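Local coordinates for protein Niban 2 (Homo sapiens, PDB 7CTP), which may suppress apoptosis and promote melanoma cell invasion, and carries a pleckstrin homology (PH) domain beside an extended helical region, at residues 24-29 with 217-222; 41-46 with 302-307. One frame throughout, in Å; residues are numbered along the deposited sequence.

Contact 1. Residues 24-29 with 217-222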
ATOM      1  N   LEU A  24      16.195   2.109 -14.859  1.00 18.36           N
ATOM      2  CA  LEU A  24      15.981   3.300 -14.047  1.00 20.38           C
ATOM      3  C   LEU A  24      15.925   4.551 -14.909  1.00 20.51           C
ATOM      4  O   LEU A  24      15.107   5.444 -14.655  1.00 20.59           O
ATOM      5  CB  LEU A  24      17.071   3.419 -12.989  1.00 21.51           C
ATOM      6  CG  LEU A  24      16.995   2.305 -11.946  1.00 22.05           C
ATOM      7  CD1 LEU A  24      18.302   2.282 -11.150  1.00 19.99           C
ATOM      8  CD2 LEU A  24      15.797   2.494 -11.013  1.00 22.78           C
ATOM      9  N   THR A  25      16.785   4.634 -15.935  1.00 21.10           N
ATOM     10  CA  THR A  25      16.757   5.781 -16.846  1.00 22.22           C
ATOM     11  C   THR A  25      15.394   5.921 -17.510  1.00 22.41           C
ATOM     12  O   THR A  25      14.816   7.015 -17.550  1.00 25.07           O
ATOM     13  CB  THR A  25      17.856   5.651 -17.904  1.00 22.85           C
ATOM     14  OG1 THR A  25      19.139   5.776 -17.279  1.00 22.26           O
ATOM     15  CG2 THR A  25      17.707   6.725 -18.993  1.00 24.25           C
ATOM     16  N   GLU A  26      14.859   4.815 -18.035  1.00 21.29           N
ATOM     17  CA  GLU A  26      13.558   4.876 -18.690  1.00 21.98           C
ATOM     18  C   GLU A  26      12.461   5.248 -17.701  1.00 22.48           C
ATOM     19  O   GLU A  26      11.611   6.099 -17.999  1.00 23.17           O
ATOM     20  CB  GLU A  26      13.235   3.555 -19.389  1.00 24.15           C
ATOM     21  CG  GLU A  26      12.058   3.691 -20.367  1.00 42.27           C
ATOM     22  CD  GLU A  26      11.620   2.375 -20.985  1.00 59.47           C
ATOM     23  OE1 GLU A  26      10.478   2.324 -21.506  1.00 50.82           O
ATOM     24  OE2 GLU A  26      12.406   1.401 -20.946  1.00 38.76           O
ATOM     25  N   PHE A  27      12.469   4.634 -16.509  1.00 20.51           N
ATOM     26  CA  PHE A  27      11.488   5.011 -15.497  1.00 20.32           C
ATOM     27  C   PHE A  27      11.580   6.494 -15.153  1.00 22.06           C
ATOM     28  O   PHE A  27      10.559   7.176 -15.002  1.00 20.83           O
ATOM     29  CB  PHE A  27      11.657   4.207 -14.205  1.00 17.93           C
ATOM     30  CG  PHE A  27      10.827   4.783 -13.078  1.00 20.52           C
ATOM     31  CD1 PHE A  27       9.467   4.529 -13.027  1.00 19.23           C
ATOM     32  CD2 PHE A  27      11.376   5.675 -12.160  1.00 22.02           C
ATOM     33  CE1 PHE A  27       8.680   5.093 -12.036  1.00 21.04           C
ATOM     34  CE2 PHE A  27      10.594   6.250 -11.169  1.00 17.33           C
ATOM     35  CZ  PHE A  27       9.244   5.963 -11.110  1.00 22.01           C
ATOM     36  N   LEU A  28      12.796   6.993 -14.943  1.00 19.25           N
ATOM     37  CA  LEU A  28      12.928   8.366 -14.466  1.00 22.21           C
ATOM     38  C   LEU A  28      12.478   9.377 -15.517  1.00 20.47           C
ATOM     39  O   LEU A  28      12.067  10.488 -15.164  1.00 22.38           O
ATOM     40  CB  LEU A  28      14.374   8.617 -14.031  1.00 24.10           C
ATOM     41  CG  LEU A  28      14.692   7.817 -12.754  1.00 20.67           C
ATOM     42  CD1 LEU A  28      16.215   7.776 -12.490  1.00 24.24           C
ATOM     43  CD2 LEU A  28      13.925   8.360 -11.558  1.00 20.85           C
ATOM     44  N   GLN A  29      12.541   9.015 -16.803  1.00 20.73           N
ATOM     45  CA  GLN A  29      11.954   9.867 -17.840  1.00 25.38           C
ATOM     46  C   GLN A  29      10.441   9.954 -17.680  1.00 21.78           C
ATOM     47  O   GLN A  29       9.863  11.043 -17.768  1.00 21.02           O
ATOM     48  CB  GLN A  29      12.319   9.351 -19.233  1.00 30.05           C
ATOM     49  CG  GLN A  29      13.808   9.386 -19.542  1.00 37.72           C
ATOM     50  CD  GLN A  29      14.148   8.755 -20.884  1.00 53.70           C
ATOM     51  OE1 GLN A  29      13.723   7.635 -21.193  1.00 44.48           O
ATOM     52  NE2 GLN A  29      14.919   9.471 -21.692  1.00 46.13           N
ATOM     53  N   GLN A 217       2.814   0.093 -18.345  1.00 26.75           N
ATOM     54  CA  GLN A 217       1.993   0.085 -19.556  1.00 24.83           C
ATOM     55  C   GLN A 217       2.855   0.070 -20.813  1.00 27.76           C
ATOM     56  O   GLN A 217       2.483  -0.540 -21.818  1.00 32.83           O
ATOM     57  CB  GLN A 217       1.059   1.296 -19.561  1.00 29.78           C
ATOM     58  CG  GLN A 217      -0.178   1.112 -18.710  1.00 33.91           C
ATOM     59  CD  GLN A 217      -1.044   2.352 -18.637  1.00 30.34           C
ATOM     60  OE1 GLN A 217      -1.832   2.503 -17.708  1.00 34.53           O
ATOM     61  NE2 GLN A 217      -0.890   3.255 -19.604  1.00 38.70           N
ATOM     62  N   SER A 218       4.009   0.740 -20.780  1.00 27.03           N
ATOM     63  CA  SER A 218       4.896   0.758 -21.940  1.00 29.23           C
ATOM     64  C   SER A 218       5.541  -0.599 -22.182  1.00 32.43           C
ATOM     65  O   SER A 218       6.039  -0.853 -23.286  1.00 31.41           O
ATOM     66  CB  SER A 218       5.960   1.841 -21.762  1.00 30.50           C
ATOM     67  OG  SER A 218       7.074   1.346 -21.036  1.00 26.80           O
ATOM     68  N   LYS A 219       5.525  -1.477 -21.179  1.00 25.45           N
ATOM     69  CA  LYS A 219       5.958  -2.863 -21.307  1.00 27.27           C
ATOM     70  C   LYS A 219       4.779  -3.806 -21.483  1.00 26.86           C
ATOM     71  O   LYS A 219       4.915  -5.020 -21.268  1.00 28.87           O
ATOM     72  CB  LYS A 219       6.784  -3.261 -20.081  1.00 27.59           C
ATOM     73  CG  LYS A 219       7.889  -2.264 -19.758  1.00 27.89           C
ATOM     74  CD  LYS A 219       8.890  -2.157 -20.899  1.00 35.46           C
ATOM     75  CE  LYS A 219       9.993  -1.154 -20.555  1.00 40.02           C
ATOM     76  NZ  LYS A 219      10.840  -0.803 -21.731  1.00 45.93           N
ATOM     77  N   GLU A 220       3.621  -3.256 -21.849  1.00 28.65           N
ATOM     78  CA  GLU A 220       2.396  -4.011 -22.093  1.00 33.51           C
ATOM     79  C   GLU A 220       1.894  -4.717 -20.834  1.00 39.45           C
ATOM     80  O   GLU A 220       1.280  -5.782 -20.908  1.00 35.21           O
ATOM     81  CB  GLU A 220       2.586  -4.982 -23.269  1.00 37.92           C
ATOM     82  CG  GLU A 220       2.738  -4.214 -24.600  1.00 37.46           C
ATOM     83  CD  GLU A 220       3.082  -5.079 -25.807  1.00 56.91           C
ATOM     84  OE1 GLU A 220       4.266  -5.092 -26.217  1.00 58.11           O
ATOM     85  OE2 GLU A 220       2.167  -5.723 -26.368  1.00 66.09           O
ATOM     86  N   LEU A 221       2.114  -4.105 -19.666  1.00 29.18           N
ATOM     87  CA  LEU A 221       1.636  -4.630 -18.387  1.00 27.07           C
ATOM     88  C   LEU A 221       0.545  -3.704 -17.858  1.00 35.12           C
ATOM     89  O   LEU A 221       0.825  -2.572 -17.445  1.00 31.14           O
ATOM     90  CB  LEU A 221       2.778  -4.757 -17.381  1.00 24.74           C
ATOM     91  CG  LEU A 221       3.953  -5.641 -17.785  1.00 30.31           C
ATOM     92  CD1 LEU A 221       5.010  -5.616 -16.699  1.00 34.96           C
ATOM     93  CD2 LEU A 221       3.486  -7.060 -18.051  1.00 40.05           C
ATOM     94  N   TYR A 222      -0.691  -4.195 -17.842  1.00 27.34           N
ATOM     95  CA  TYR A 222      -1.847  -3.387 -17.486  1.00 28.25           C
ATOM     96  C   TYR A 222      -2.519  -3.970 -16.254  1.00 30.78           C
ATOM     97  O   TYR A 222      -2.582  -5.192 -16.093  1.00 39.37           O
ATOM     98  CB  TYR A 222      -2.854  -3.331 -18.646  1.00 31.26           C
ATOM     99  CG  TYR A 222      -2.477  -2.421 -19.796  1.00 28.92           C
ATOM    100  CD1 TYR A 222      -2.883  -1.094 -19.817  1.00 28.62           C
ATOM    101  CD2 TYR A 222      -1.733  -2.896 -20.872  1.00 38.80           C
ATOM    102  CE1 TYR A 222      -2.549  -0.259 -20.873  1.00 37.08           C
ATOM    103  CE2 TYR A 222      -1.394  -2.074 -21.927  1.00 39.99           C
ATOM    104  CZ  TYR A 222      -1.802  -0.756 -21.924  1.00 44.58           C
ATOM    105  OH  TYR A 222      -1.464   0.069 -22.978  1.00 51.36           O
TER
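A surface salt bridge between E26 and K219 joins the flank of helix 10-48 to the Schellman motif that ends helix 204-218. The amine of K219 stands before the carboxylate and is shared unequally between its oxygens. NZ of K219 lies 2.8 Å from OE2 of E26, on the syn lone pair, the side where the other oxygen sits. The second bond, from NZ of K219 to OE1 of E26, is weak at 3.2 Å, so the grip is forked but lopsided. CE of K219 follows close behind the amine, 3.5 Å from OE2 of E26.

The two side chains meet from opposite directions, bridging backbones whose closest CA atoms, those of E26 and S218, are 10.1 Å apart. E26 spans its share by holding CG anti to the backbone N (chi1 -166°) and staying extended beyond it. K219 instead bends at chi2 (-62°) and then runs straight, which carries its amine across to the acid. S218 comes alongside, its OG 3.6 Å from OE1 of E26; the polar partner of this hydroxyl is the backbone O of Y215, one turn back in its own helix. Burial is slight, 93 Å² in all, as expected of an ion pair between long side chains at the surface.

In the Schellman motif the backbone N of L221 bonds to the O of R216, and that of E220 to the O of Q217, with E220 in the positive-phi conformation that turns the chain out of the helix just past K219. Beside the ion pair, F27 packs against F208, A211 and I212 of helix 204-218, while L24 and L28 lean on helix 260-337 and Y222 rests on helix 464-511.

Contact 2. Residues 41-46 with 302-307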
ATOM      1  N   ASN A  41      -2.087  19.391 -11.377  1.00 26.45           N
ATOM      2  CA  ASN A  41      -3.385  18.904 -10.902  1.00 28.27           C
ATOM      3  C   ASN A  41      -3.616  19.278  -9.443  1.00 29.79           C
ATOM      4  O   ASN A  41      -4.734  19.646  -9.052  1.00 28.71           O
ATOM      5  CB  ASN A  41      -3.491  17.389 -11.082  1.00 26.98           C
ATOM      6  CG  ASN A  41      -3.579  16.977 -12.540  1.00 27.51           C
ATOM      7  OD1 ASN A  41      -4.053  17.735 -13.389  1.00 33.06           O
ATOM      8  ND2 ASN A  41      -3.132  15.760 -12.834  1.00 32.25           N
ATOM      9  N   SER A  42      -2.572  19.188  -8.622  1.00 24.91           N
ATOM     10  CA  SER A  42      -2.708  19.521  -7.211  1.00 27.77           C
ATOM     11  C   SER A  42      -2.947  21.013  -7.048  1.00 31.22           C
ATOM     12  O   SER A  42      -3.830  21.435  -6.289  1.00 29.82           O
ATOM     13  CB  SER A  42      -1.467  19.080  -6.434  1.00 28.96           C
ATOM     14  OG  SER A  42      -1.532  19.489  -5.070  1.00 30.69           O
ATOM     15  N   MET A  43      -2.187  21.828  -7.780  1.00 26.29           N
ATOM     16  CA  MET A  43      -2.374  23.271  -7.675  1.00 26.13           C
ATOM     17  C   MET A  43      -3.732  23.696  -8.205  1.00 27.61           C
ATOM     18  O   MET A  43      -4.348  24.622  -7.665  1.00 32.67           O
ATOM     19  CB  MET A  43      -1.260  24.007  -8.406  1.00 23.22           C
ATOM     20  CG  MET A  43       0.052  23.900  -7.687  1.00 28.34           C
ATOM     21  SD  MET A  43       1.293  24.906  -8.495  1.00 27.70           S
ATOM     22  CE  MET A  43       0.684  26.564  -8.117  1.00 29.93           C
ATOM     23  N   ARG A  44      -4.225  23.033  -9.252  1.00 25.05           N
ATOM     24  CA  ARG A  44      -5.543  23.394  -9.757  1.00 32.04           C
ATOM     25  C   ARG A  44      -6.612  23.125  -8.706  1.00 37.39           C
ATOM     26  O   ARG A  44      -7.518  23.946  -8.507  1.00 30.64           O
ATOM     27  CB  ARG A  44      -5.852  22.652 -11.052  1.00 29.05           C
ATOM     28  CG  ARG A  44      -7.116  23.161 -11.741  1.00 31.37           C
ATOM     29  CD  ARG A  44      -7.378  22.410 -13.025  1.00 36.71           C
ATOM     30  NE  ARG A  44      -8.638  22.807 -13.643  1.00 40.37           N
ATOM     31  CZ  ARG A  44      -9.161  22.205 -14.706  1.00 45.45           C
ATOM     32  NH1 ARG A  44      -8.529  21.180 -15.261  1.00 42.05           N
ATOM     33  NH2 ARG A  44     -10.312  22.627 -15.215  1.00 40.91           N
ATOM     34  N   HIS A  45      -6.498  21.995  -7.995  1.00 34.99           N
ATOM     35  CA  HIS A  45      -7.456  21.675  -6.940  1.00 34.55           C
ATOM     36  C   HIS A  45      -7.429  22.726  -5.837  1.00 38.87           C
ATOM     37  O   HIS A  45      -8.479  23.191  -5.381  1.00 41.20           O
ATOM     38  CB  HIS A  45      -7.168  20.286  -6.366  1.00 36.75           C
ATOM     39  CG  HIS A  45      -7.717  19.165  -7.191  1.00 36.45           C
ATOM     40  ND1 HIS A  45      -9.005  19.162  -7.682  1.00 46.81           N
ATOM     41  CD2 HIS A  45      -7.149  18.010  -7.614  1.00 44.74           C
ATOM     42  CE1 HIS A  45      -9.208  18.054  -8.373  1.00 43.84           C
ATOM     43  NE2 HIS A  45      -8.098  17.337  -8.346  1.00 50.66           N
ATOM     44  N   GLU A  46      -6.230  23.117  -5.398  1.00 34.26           N
ATOM     45  CA  GLU A  46      -6.116  24.086  -4.312  1.00 41.14           C
ATOM     46  C   GLU A  46      -6.643  25.449  -4.739  1.00 44.50           C
ATOM     47  O   GLU A  46      -7.458  26.061  -4.037  1.00 43.71           O
ATOM     48  CB  GLU A  46      -4.662  24.190  -3.847  1.00 37.77           C
ATOM     49  CG  GLU A  46      -4.142  22.921  -3.185  1.00 44.61           C
ATOM     50  CD  GLU A  46      -2.645  22.953  -2.930  1.00 52.50           C
ATOM     51  OE1 GLU A  46      -1.898  23.427  -3.808  1.00 55.96           O
ATOM     52  OE2 GLU A  46      -2.216  22.493  -1.851  1.00 60.42           O
ATOM     53  N   ALA A 302       5.211  28.943 -10.243  1.00 24.40           N
ATOM     54  CA  ALA A 302       4.956  30.303 -10.703  1.00 25.51           C
ATOM     55  C   ALA A 302       4.293  30.300 -12.074  1.00 28.76           C
ATOM     56  O   ALA A 302       3.359  31.078 -12.321  1.00 28.49           O
ATOM     57  CB  ALA A 302       6.255  31.103 -10.734  1.00 25.33           C
ATOM     58  N   VAL A 303       4.750  29.424 -12.974  1.00 24.95           N
ATOM     59  CA  VAL A 303       4.153  29.353 -14.305  1.00 25.69           C
ATOM     60  C   VAL A 303       2.719  28.837 -14.220  1.00 28.17           C
ATOM     61  O   VAL A 303       1.811  29.371 -14.872  1.00 25.62           O
ATOM     62  CB  VAL A 303       5.014  28.488 -15.242  1.00 25.47           C
ATOM     63  CG1 VAL A 303       4.293  28.275 -16.562  1.00 27.52           C
ATOM     64  CG2 VAL A 303       6.395  29.139 -15.460  1.00 26.88           C
ATOM     65  N   ILE A 304       2.495  27.790 -13.416  1.00 24.76           N
ATOM     66  CA  ILE A 304       1.147  27.233 -13.258  1.00 24.73           C
ATOM     67  C   ILE A 304       0.187  28.279 -12.701  1.00 28.65           C
ATOM     68  O   ILE A 304      -0.951  28.416 -13.170  1.00 28.78           O
ATOM     69  CB  ILE A 304       1.183  25.985 -12.357  1.00 23.02           C
ATOM     70  CG1 ILE A 304       1.838  24.814 -13.089  1.00 26.08           C
ATOM     71  CG2 ILE A 304      -0.232  25.629 -11.873  1.00 25.69           C
ATOM     72  CD1 ILE A 304       2.347  23.710 -12.152  1.00 21.51           C
ATOM     73  N   ARG A 305       0.624  29.014 -11.673  1.00 27.43           N
ATOM     74  CA  ARG A 305      -0.250  29.995 -11.039  1.00 31.77           C
ATOM     75  C   ARG A 305      -0.581  31.127 -12.000  1.00 26.96           C
ATOM     76  O   ARG A 305      -1.732  31.570 -12.075  1.00 31.35           O
ATOM     77  CB  ARG A 305       0.410  30.538  -9.767  1.00 29.20           C
ATOM     78  CG  ARG A 305      -0.566  31.012  -8.703  1.00 29.92           C
ATOM     79  CD  ARG A 305       0.188  31.588  -7.499  1.00 31.00           C
ATOM     80  NE  ARG A 305       1.062  30.614  -6.841  1.00 27.35           N
ATOM     81  CZ  ARG A 305       0.644  29.671  -6.001  1.00 36.13           C
ATOM     82  NH1 ARG A 305       1.517  28.852  -5.433  1.00 31.91           N
ATOM     83  NH2 ARG A 305      -0.651  29.545  -5.724  1.00 37.00           N
ATOM     84  N   THR A 306       0.418  31.590 -12.753  1.00 27.39           N
ATOM     85  CA  THR A 306       0.213  32.690 -13.692  1.00 32.56           C
ATOM     86  C   THR A 306      -0.635  32.262 -14.886  1.00 46.30           C
ATOM     87  O   THR A 306      -1.546  32.988 -15.312  1.00 34.91           O
ATOM     88  CB  THR A 306       1.565  33.216 -14.171  1.00 37.77           C
ATOM     89  OG1 THR A 306       2.320  33.673 -13.043  1.00 35.79           O
ATOM     90  CG2 THR A 306       1.380  34.364 -15.152  1.00 45.43           C
ATOM     91  N   ASP A 307      -0.343  31.091 -15.449  1.00 31.45           N
ATOM     92  CA  ASP A 307      -0.908  30.673 -16.723  1.00 29.17           C
ATOM     93  C   ASP A 307      -2.035  29.662 -16.580  1.00 33.21           C
ATOM     94  O   ASP A 307      -2.456  29.088 -17.587  1.00 29.62           O
ATOM     95  CB  ASP A 307       0.186  30.092 -17.621  1.00 31.51           C
ATOM     96  CG  ASP A 307       1.153  31.150 -18.120  1.00 43.07           C
ATOM     97  OD1 ASP A 307       0.767  32.340 -18.146  1.00 39.45           O
ATOM     98  OD2 ASP A 307       2.294  30.789 -18.479  1.00 38.75           O
TER
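M43 and I304 form the apolar part of this contact, between helices 10-48 and 260-337. SD of M43 lies against the flank of I304, 3.8 Å from its CG2 methyl, with CD1 slightly farther off. CG2 of I304 also approaches the base of the methionine, 4.0 Å from CB of M43, so a single methyl touches two levels of that side chain. Both residues are buried, and their CA atoms come to 7.7 Å.

A bend at chi3 (69°) swings CE of M43 off the line of its chain and over one face of the R305 guanidinium, 3.6 Å above the plane and displaced toward the rim, nearest NH1. The two side chains cross at about a right angle. R305 folds at chi3 (-61°), bringing its guanidinium within reach of that methyl, and its NH1 also bonds a glycerol, probably from the crystallisation liquor. Cutting M43 back to an alanine is likely to open a gap beside I304 and to take the methyl from one face of the R305 guanidinium.

Within helix 260-337, A302 O accepts from both T306 N and T306 OG1, the hydroxyl at 2.9 Å; the two donors reach it from opposite faces of the carbonyl plane. On the other helix, E46 pairs with K202. L39 and F40 add to the apolar surroundings of I304, and F529 touches it from a loop. The contact is thus helix-helix packing between 10-48 and 260-337, with M43 and I304 on its buried side and R305 on its exposed side.

How the contacts relate
From the N terminus, helix 10-48 supplies the first segment of both contacts, 24-29 and then 41-46. The chain next passes through the antiparallel sheet of the PH domain and returns as helix 204-218, whose end closes a long loop at contact 1. Farther on, helix 260-337 comes back to the far part of helix 10-48 and closes a second loop at contact 2. The segments alternate along the sequence, so the two loops cross rather than nest. The contacts themselves do not touch: their centres are about 27 Å apart and their nearest atoms about 14 Å. Helix 10-48 is thus held to the end of helix 204-218 at contact 1, and meets helix 260-337 at both levels.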